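Local coordinates for protein endo-beta-1,4-mannanase (Alicyclobacillus acidocaldarius, PDB 4CD8) that hydrolyses internal beta-1,4-mannosidic linkages of mannans as a family GH113 glycoside hydrolase with a TIM-barrel fold, at residues A[196-201]-A[223-228]. Sequence-based numbering, arbitrary orientation.
Sequences DLISSS and HEKPLF
Two neighbouring parallel strands of the TIM barrel meet where I198 and S199 run beside L227 and F228, the start and finish of a beta-alpha-beta unit whose helix 209-223 ends in a Schellman motif at E224. I198 is gripped by its backbone at both ends: its N donates to P226 O at 2.9 Å, and its O takes the amide of F228, F228 N to I198 O, also at 2.9 Å. The next rung, S200 N to F228 O, is longer at 3.2 Å and more bent, 141° at the hydrogen, though the donor stays in the carbonyl plane.

On the face toward the helix, the I198 side chain spreads its two branches. CG1 lies anti to the carbonyl carbon (chi1 -66°) and carries CD1 outward to K225 CB, 3.7 Å away, and to H223 CB, while CG2 meets L227 CD1 at 3.8 Å. With I198 cut back to an alanine, L227 CD1 and the aliphatic root of K225 would probably lose this apolar partner, and a gap would be likely to open under the helix-to-strand turn.

In such a barrel the other face of the strands looks inward, and there F228 lays its ring beside strand 197-201. S199 CB sits over one ring face, 3.9 Å from the centroid of F228, in a CH-pi contact; L197 CB comes in at the ring edge, 3.8 Å from F228 CE1. L197 CD2 reaches the other way, onto P226 CB. S199 OG turns from the ring to T178 and the carbonyl of Y179 on strand 176-182. A water donates to D196 O and weakly accepts from K225 NZ, whose stronger bond is to V195 O; the D196 carboxylate pairs instead with R170.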
loop_
_atom_site.group_PDB
_atom_site.type_symbol
_atom_site.label_atom_id
_atom_site.label_comp_id
_atom_site.label_asym_id
_atom_site.label_seq_id
_atom_site.Cartn_x
_atom_site.Cartn_y
_atom_site.Cartn_z
ATOM N N ASP A 196 0.100 0.749 15.107
ATOM C CA ASP A 196 1.526 0.717 15.497
ATOM C C ASP A 196 2.410 1.659 14.727
ATOM O O ASP A 196 3.426 2.136 15.210
ATOM C CB ASP A 196 2.046 -0.708 15.393
ATOM C CG ASP A 196 1.184 -1.682 16.192
ATOM O OD1 ASP A 196 0.843 -1.348 17.341
ATOM O OD2 ASP A 196 0.846 -2.762 15.714
ATOM N N LEU A 197 2.064 1.837 13.450
ATOM C CA LEU A 197 2.854 2.635 12.523
ATOM C C LEU A 197 1.944 3.531 11.715
ATOM O O LEU A 197 0.904 3.082 11.218
ATOM C CB LEU A 197 3.622 1.744 11.525
ATOM C CG LEU A 197 4.611 0.763 12.145
ATOM C CD1 LEU A 197 4.847 -0.422 11.224
ATOM C CD2 LEU A 197 5.907 1.506 12.444
ATOM N N ILE A 198 2.357 4.771 11.561
ATOM C CA ILE A 198 1.646 5.706 10.685
ATOM C C ILE A 198 2.179 5.481 9.281
ATOM O O ILE A 198 3.371 5.391 9.116
ATOM C CB ILE A 198 1.928 7.175 11.103
ATOM C CG1 ILE A 198 1.327 7.434 12.476
ATOM C CG2 ILE A 198 1.311 8.146 10.155
ATOM C CD1 ILE A 198 1.716 8.756 13.103
ATOM N N SER A 199 1.290 5.371 8.277
ATOM C CA SER A 199 1.775 5.310 6.890
ATOM C C SER A 199 0.907 6.060 5.924
ATOM O O SER A 199 -0.257 6.332 6.190
ATOM C CB SER A 199 1.905 3.862 6.417
ATOM O OG SER A 199 0.661 3.205 6.283
ATOM N N SER A 200 1.523 6.435 4.788
ATOM C CA SER A 200 0.776 7.185 3.807
ATOM C C SER A 200 1.136 6.784 2.387
ATOM O O SER A 200 2.124 6.108 2.152
ATOM C CB SER A 200 0.963 8.686 3.966
ATOM O OG SER A 200 2.301 9.034 3.757
ATOM N N SER A 201 0.247 7.177 1.470
ATOM C CA SER A 201 0.467 7.039 0.027
ATOM C C SER A 201 1.104 8.325 -0.399
ATOM O O SER A 201 0.428 9.274 -0.738
ATOM C CB SER A 201 -0.863 6.807 -0.704
ATOM O OG SER A 201 -1.364 5.514 -0.415
ATOM N N HIS A 223 2.424 12.312 17.405
ATOM C CA HIS A 223 1.727 11.093 17.754
ATOM C C HIS A 223 2.627 10.069 18.420
ATOM O O HIS A 223 2.153 9.010 18.817
ATOM C CB HIS A 223 1.067 10.501 16.500
ATOM C CG HIS A 223 0.003 11.394 15.936
ATOM N ND1 HIS A 223 -1.285 11.416 16.428
ATOM C CD2 HIS A 223 0.048 12.342 14.972
ATOM C CE1 HIS A 223 -1.985 12.339 15.798
ATOM N NE2 HIS A 223 -1.208 12.888 14.884
ATOM N N GLU A 224 3.918 10.373 18.497
ATOM C CA GLU A 224 4.932 9.469 19.096
ATOM C C GLU A 224 4.851 8.078 18.456
ATOM O O GLU A 224 4.772 7.061 19.134
ATOM C CB GLU A 224 4.780 9.434 20.620
ATOM C CG GLU A 224 4.673 10.831 21.205
ATOM C CD GLU A 224 4.868 10.884 22.700
ATOM O OE1 GLU A 224 4.032 10.299 23.413
ATOM O OE2 GLU A 224 5.828 11.544 23.148
ATOM N N LYS A 225 4.784 8.061 17.128
ATOM C CA LYS A 225 4.739 6.832 16.361
ATOM C C LYS A 225 5.693 7.004 15.197
ATOM O O LYS A 225 5.800 8.123 14.664
ATOM C CB LYS A 225 3.371 6.611 15.680
ATOM C CG LYS A 225 2.162 6.463 16.571
ATOM C CD LYS A 225 1.955 5.022 16.938
ATOM C CE LYS A 225 0.863 4.911 17.969
ATOM N NZ LYS A 225 1.053 3.635 18.622
ATOM N N PRO A 226 6.342 5.905 14.763
ATOM C CA PRO A 226 7.076 6.050 13.499
ATOM C C PRO A 226 6.145 6.185 12.308
ATOM O O PRO A 226 4.988 5.761 12.354
ATOM C CB PRO A 226 7.846 4.738 13.362
ATOM C CG PRO A 226 7.791 4.138 14.738
ATOM C CD PRO A 226 6.449 4.543 15.285
ATOM N N LEU A 227 6.695 6.776 11.272
ATOM C CA LEU A 227 5.966 7.020 10.034
ATOM C C LEU A 227 6.725 6.428 8.850
ATOM O O LEU A 227 7.934 6.634 8.720
ATOM C CB LEU A 227 5.756 8.529 9.818
ATOM C CG LEU A 227 4.893 8.975 8.609
ATOM C CD1 LEU A 227 4.193 10.285 8.978
ATOM C CD2 LEU A 227 5.646 9.116 7.278
ATOM N N PHE A 228 5.996 5.735 7.943
ATOM C CA PHE A 228 6.616 5.317 6.711
ATOM C C PHE A 228 5.622 5.430 5.570
ATOM O O PHE A 228 4.469 5.802 5.774
ATOM C CB PHE A 228 7.187 3.910 6.840
ATOM C CG PHE A 228 6.163 2.804 6.769
ATOM C CD1 PHE A 228 5.378 2.485 7.846
ATOM C CD2 PHE A 228 5.984 2.079 5.577
ATOM C CE1 PHE A 228 4.447 1.443 7.778
ATOM C CE2 PHE A 228 5.069 1.046 5.504
ATOM C CZ PHE A 228 4.299 0.718 6.615
HETATM O O HOH W 1 3.951 2.196 17.816
#